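Tryptophan decarboxylase 1 (Oryza sativa subsp. japonica, PDB 6KHO) catalyses the pyridoxal-phosphate-dependent decarboxylation of tryptophan to tryptamine and of 5-hydroxytryptophan to serotonin, and works as a homodimer. Local coordinates at residues L401-H404 against I405-V409; W502-I505 against K506-T510. All blocks are in the same frame, centred on the assembly; numbering follows the deposited sequence.

Contact 1 of 2, residues L401-H404 against I405-V409; sequences LQEH and IRSDV. With CA (calcium ion), chain F.
H404 and D408 meet one turn apart on helix 386-420, the long helix that follows the cofactor-binding part of this fold type I enzyme; their side chains cross at a slant and together shape a calcium site. In D408, CG stands anti to the carbonyl carbon (chi1 -77°), which tips the side chain back toward the preceding turn. Its CB lies 3.7 Å from H404 O, the carbonyl that also accepts the i to i+4 bond from D408 N. Beyond CG the carboxylate divides its work. OD2 sits 3.5 Å from H404 CE1, with the carboxylate plane turned 76° from the imidazole plane; it also takes hydrogen bonds from water 4 and from W331 NE1. OD1 goes to the metal.

Around the calcium ion the coordination is roughly octahedral, D408 OD1 and five waters making six ligands. The helix holds several of these waters: water 2 donates to H404 O and bonds H404 ND1, while water 3 donates to S407 OG. S407 OG in turn donates to E403 O at 2.9 Å, a carbonyl that S407 N also grips. H404 NE2 is hydrogen-bonded to W331 O, which fixes the ring's rotation. Replacing H404 by an alanine would probably cost water 2 one of its holders and leave W331 O without this donor.

On another side of the helix, R406 lays its guanidinium face over Q402 CB, 4.1 Å from NH1. Its NH2 makes a salt bridge to E310, and Q402 NE2 bonds I307 O. E403 and R406 meet through solvent: water 1 donates to E403 OE1 at 2.6 Å and accepts from R406 NH1 at 2.9 Å. Back at the metal, D408 OD1 binds calcium at 2.4 Å, across the ion from water 6.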
loop_
_atom_site.group_PDB
_atom_site.type_symbol
_atom_site.label_atom_id
_atom_site.label_comp_id
_atom_site.label_asym_id
_atom_site.label_seq_id
_atom_site.Cartn_x
_atom_site.Cartn_y
_atom_site.Cartn_z
ATOM N N LEU A 401 4.779 -6.067 25.339
ATOM C CA LEU A 401 4.589 -6.751 24.061
ATOM C C LEU A 401 4.786 -8.258 24.220
ATOM O O LEU A 401 4.035 -9.057 23.643
ATOM C CB LEU A 401 5.540 -6.180 22.996
ATOM C CG LEU A 401 5.393 -4.700 22.607
ATOM C CD1 LEU A 401 6.368 -4.281 21.516
ATOM C CD2 LEU A 401 4.001 -4.385 22.170
ATOM N N GLN A 402 5.781 -8.665 25.014
ATOM C CA GLN A 402 5.967 -10.088 25.284
ATOM C C GLN A 402 4.778 -10.675 26.043
ATOM O O GLN A 402 4.315 -11.780 25.730
ATOM C CB GLN A 402 7.260 -10.311 26.068
ATOM C CG GLN A 402 8.530 -10.031 25.269
ATOM C CD GLN A 402 9.775 -10.169 26.122
ATOM O OE1 GLN A 402 9.796 -9.717 27.268
ATOM N NE2 GLN A 402 10.815 -10.798 25.574
ATOM N N GLU A 403 4.277 -9.964 27.056
ATOM C CA GLU A 403 3.152 -10.509 27.817
ATOM C C GLU A 403 1.883 -10.563 26.973
ATOM O O GLU A 403 1.033 -11.430 27.196
ATOM C CB GLU A 403 2.936 -9.705 29.101
ATOM C CG GLU A 403 1.903 -10.283 30.096
ATOM C CD GLU A 403 1.862 -11.825 30.160
ATOM O OE1 GLU A 403 2.926 -12.474 30.334
ATOM O OE2 GLU A 403 0.750 -12.390 30.051
ATOM N N HIS A 404 1.749 -9.672 25.983
ATOM C CA HIS A 404 0.634 -9.750 25.040
ATOM C C HIS A 404 0.695 -11.037 24.211
ATOM O O HIS A 404 -0.319 -11.726 24.053
ATOM C CB HIS A 404 0.623 -8.491 24.153
ATOM C CG HIS A 404 0.195 -8.727 22.731
ATOM N ND1 HIS A 404 -1.120 -8.933 22.371
ATOM C CD2 HIS A 404 0.906 -8.743 21.576
ATOM C CE1 HIS A 404 -1.200 -9.089 21.062
ATOM N NE2 HIS A 404 0.018 -8.982 20.555
ATOM N N ILE A 405 1.874 -11.393 23.693
ATOM C CA ILE A 405 2.022 -12.683 23.009
ATOM C C ILE A 405 1.657 -13.829 23.948
ATOM O O ILE A 405 0.867 -14.716 23.600
ATOM C CB ILE A 405 3.454 -12.859 22.466
ATOM C CG1 ILE A 405 3.807 -11.795 21.420
ATOM C CG2 ILE A 405 3.658 -14.290 21.917
ATOM C CD1 ILE A 405 2.950 -11.836 20.176
ATOM N N ARG A 406 2.236 -13.830 25.153
ATOM C CA ARG A 406 2.119 -14.979 26.052
ATOM C C ARG A 406 0.693 -15.165 26.560
ATOM O O ARG A 406 0.235 -16.301 26.736
ATOM C CB ARG A 406 3.088 -14.818 27.223
ATOM C CG ARG A 406 4.541 -14.876 26.784
ATOM C CD ARG A 406 5.516 -14.443 27.870
ATOM N NE ARG A 406 6.886 -14.797 27.507
ATOM C CZ ARG A 406 7.971 -14.192 27.985
ATOM N NH1 ARG A 406 7.857 -13.196 28.855
ATOM N NH2 ARG A 406 9.174 -14.582 27.589
ATOM N N SER A 407 -0.021 -14.068 26.821
ATOM C CA SER A 407 -1.393 -14.197 27.292
ATOM C C SER A 407 -2.313 -14.710 26.191
ATOM O O SER A 407 -3.263 -15.449 26.481
ATOM C CB SER A 407 -1.891 -12.862 27.857
ATOM O OG SER A 407 -1.837 -11.835 26.881
ATOM N N ASP A 408 -2.040 -14.363 24.925
ATOM C CA ASP A 408 -2.817 -14.941 23.827
ATOM C C ASP A 408 -2.561 -16.433 23.708
ATOM O O ASP A 408 -3.488 -17.213 23.448
ATOM C CB ASP A 408 -2.473 -14.265 22.499
ATOM C CG ASP A 408 -3.121 -12.911 22.352
ATOM O OD1 ASP A 408 -3.965 -12.577 23.200
ATOM O OD2 ASP A 408 -2.797 -12.193 21.384
ATOM N N VAL A 409 -1.300 -16.837 23.844
ATOM C CA VAL A 409 -0.955 -18.249 23.745
ATOM C C VAL A 409 -1.585 -19.023 24.897
ATOM O O VAL A 409 -2.096 -20.135 24.713
ATOM C CB VAL A 409 0.577 -18.411 23.704
ATOM C CG1 VAL A 409 0.978 -19.838 24.017
ATOM C CG2 VAL A 409 1.116 -17.975 22.334
HETATM CA CA CA F . -4.925 -10.542 23.906
HETATM O O HOH W 1 5.522 -12.004 30.189
HETATM O O HOH W 2 -2.646 -9.936 24.127
HETATM O O HOH W 3 -4.542 -11.042 26.030
HETATM O O HOH W 4 -4.345 -10.045 21.582
HETATM O O HOH W 5 -7.112 -10.852 23.102
HETATM O O HOH W 6 -5.308 -8.134 24.194
#

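Contact 2 of 2, residues W502-I505 against K506-T510; sequences WELI and KKTTT
K506 lays its aliphatic chain over one face of the W502 indole, a CH-pi contact within a single turn of helix 495-513. K506 CG stands 3.9 Å from the centroid of the W502 six-membered ring, 24° off the ring normal, K506 CD follows at 3.5 Å from W502 NE1, and the two side chains cross at about a right angle. W502 sets this up with CG anti to the backbone N (chi1 178°), which swings the indole along the helix under the lysine. A bend at K506 chi3 (-48°) then turns the end of the chain toward E503, whose carboxylate runs alongside. K506 NZ makes a salt bridge to E503 OE1 at 3.5 Å, a long one.

T508 and T509, just past the lysine, bond back to carbonyls one turn earlier. T508 OG1 donates to L504 O at 2.7 Å, and T508 N reaches the same oxygen from the opposite face of the carbonyl plane. T509 repeats the pattern: its OG1 gives a 2.9 Å bond to I505 O from above the carbonyl plane, with T509 N coming from the other side. L504 CD1 also rests 3.6 Å from T508 OG1.

Outside this turn, the W502 ring meets F425 edge-to-face and packs on L418 and V419 of helix 386-420, while I505 lies on F415 and F425. Helix 451-468 covers another side, L465 against L504 and L461 against T508 and T509; K506 also touches D422.

The chemistry is therefore divided: both threonine hydroxyls spend their protons on their own helix, which suits buried side chains packed partly on L461, whereas lysine methylenes cover the indole and carry the ammonium out to an exposed glutamate, a pairing that solvent would probably weaken.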
loop_
_atom_site.group_PDB
_atom_site.type_symbol
_atom_site.label_atom_id
_atom_site.label_comp_id
_atom_site.label_asym_id
_atom_site.label_seq_id
_atom_site.Cartn_x
_atom_site.Cartn_y
_atom_site.Cartn_z
ATOM N N TRP A 502 -16.332 -21.993 23.948
ATOM C CA TRP A 502 -16.290 -23.446 24.081
ATOM C C TRP A 502 -17.653 -23.999 24.477
ATOM O O TRP A 502 -18.132 -24.982 23.895
ATOM C CB TRP A 502 -15.236 -23.851 25.108
ATOM C CG TRP A 502 -15.180 -25.341 25.323
ATOM C CD1 TRP A 502 -15.229 -26.001 26.518
ATOM C CD2 TRP A 502 -15.054 -26.355 24.309
ATOM N NE1 TRP A 502 -15.142 -27.365 26.313
ATOM C CE2 TRP A 502 -15.038 -27.607 24.967
ATOM C CE3 TRP A 502 -14.953 -26.327 22.910
ATOM C CZ2 TRP A 502 -14.924 -28.820 24.272
ATOM C CZ3 TRP A 502 -14.838 -27.534 22.221
ATOM C CH2 TRP A 502 -14.828 -28.761 22.907
ATOM N N GLU A 503 -18.295 -23.370 25.469
ATOM C CA GLU A 503 -19.637 -23.782 25.872
ATOM C C GLU A 503 -20.608 -23.725 24.701
ATOM O O GLU A 503 -21.456 -24.609 24.545
ATOM C CB GLU A 503 -20.137 -22.906 27.021
ATOM C CG GLU A 503 -19.265 -22.965 28.262
ATOM C CD GLU A 503 -19.118 -24.371 28.804
ATOM O OE1 GLU A 503 -20.116 -25.123 28.787
ATOM O OE2 GLU A 503 -18.007 -24.729 29.249
ATOM N N LEU A 504 -20.489 -22.700 23.856
ATOM C CA LEU A 504 -21.408 -22.578 22.730
ATOM C C LEU A 504 -21.155 -23.666 21.692
ATOM O O LEU A 504 -22.101 -24.181 21.080
ATOM C CB LEU A 504 -21.295 -21.183 22.109
ATOM C CG LEU A 504 -22.105 -20.978 20.828
ATOM C CD1 LEU A 504 -23.584 -21.158 21.128
ATOM C CD2 LEU A 504 -21.841 -19.622 20.182
ATOM N N ILE A 505 -19.885 -24.035 21.488
ATOM C CA ILE A 505 -19.559 -25.159 20.609
ATOM C C ILE A 505 -20.125 -26.455 21.177
ATOM O O ILE A 505 -20.798 -27.218 20.472
ATOM C CB ILE A 505 -18.034 -25.265 20.403
ATOM C CG1 ILE A 505 -17.494 -24.069 19.605
ATOM C CG2 ILE A 505 -17.676 -26.578 19.707
ATOM C CD1 ILE A 505 -16.030 -23.764 19.883
ATOM N N LYS A 506 -19.835 -26.735 22.452
ATOM C CA LYS A 506 -20.378 -27.922 23.108
ATOM C C LYS A 506 -21.896 -27.966 22.990
ATOM O O LYS A 506 -22.473 -28.980 22.578
ATOM C CB LYS A 506 -19.958 -27.951 24.579
ATOM C CG LYS A 506 -18.536 -28.413 24.799
ATOM C CD LYS A 506 -18.310 -28.877 26.224
ATOM C CE LYS A 506 -18.860 -27.879 27.220
ATOM N NZ LYS A 506 -18.394 -28.179 28.607
ATOM N N LYS A 507 -22.554 -26.853 23.319
ATOM C CA LYS A 507 -24.012 -26.810 23.316
ATOM C C LYS A 507 -24.567 -27.040 21.918
ATOM O O LYS A 507 -25.491 -27.838 21.729
ATOM C CB LYS A 507 -24.481 -25.467 23.883
ATOM C CG LYS A 507 -25.941 -25.144 23.690
ATOM C CD LYS A 507 -26.300 -23.877 24.461
ATOM C CE LYS A 507 -27.773 -23.532 24.322
ATOM N NZ LYS A 507 -28.286 -22.834 25.540
ATOM N N THR A 508 -24.008 -26.351 20.921
ATOM C CA THR A 508 -24.471 -26.516 19.546
ATOM C C THR A 508 -24.246 -27.938 19.044
ATOM O O THR A 508 -25.040 -28.451 18.250
ATOM C CB THR A 508 -23.765 -25.502 18.638
ATOM O OG1 THR A 508 -23.945 -24.181 19.164
ATOM C CG2 THR A 508 -24.311 -25.552 17.211
ATOM N N THR A 509 -23.177 -28.593 19.501
ATOM C CA THR A 509 -22.869 -29.937 19.026
ATOM C C THR A 509 -23.894 -30.946 19.536
ATOM O O THR A 509 -24.402 -31.773 18.767
ATOM C CB THR A 509 -21.451 -30.323 19.458
ATOM O OG1 THR A 509 -20.501 -29.512 18.754
ATOM C CG2 THR A 509 -21.168 -31.791 19.154
ATOM N N THR A 510 -24.215 -30.882 20.832
ATOM C CA THR A 510 -25.227 -31.766 21.407
ATOM C C THR A 510 -26.564 -31.628 20.677
ATOM O O THR A 510 -27.164 -32.629 20.266
ATOM C CB THR A 510 -25.392 -31.472 22.900
ATOM O OG1 THR A 510 -25.761 -30.103 23.077
ATOM C CG2 THR A 510 -24.103 -31.708 23.648
#

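Contact 1 comes first along the chain, midway along helix 386-420, and contact 2 follows on the C-terminal helix 495-513; each is a short run of about two and a half turns of its own helix. Their centres lie 27 Å apart and their nearest atoms about 14 Å, so they do not touch. The helices nevertheless meet, because the later part of helix 386-420 supplies F415, L418 and V419 to the buried side of contact 2. One long helix thus runs from the neighbourhood of the cofactor, with H404 about 9 Å from K330 between side chains, to the C-terminal region, where the helix of contact 2 packs beside helix 451-468 and strand 425-427 of the antiparallel sheet.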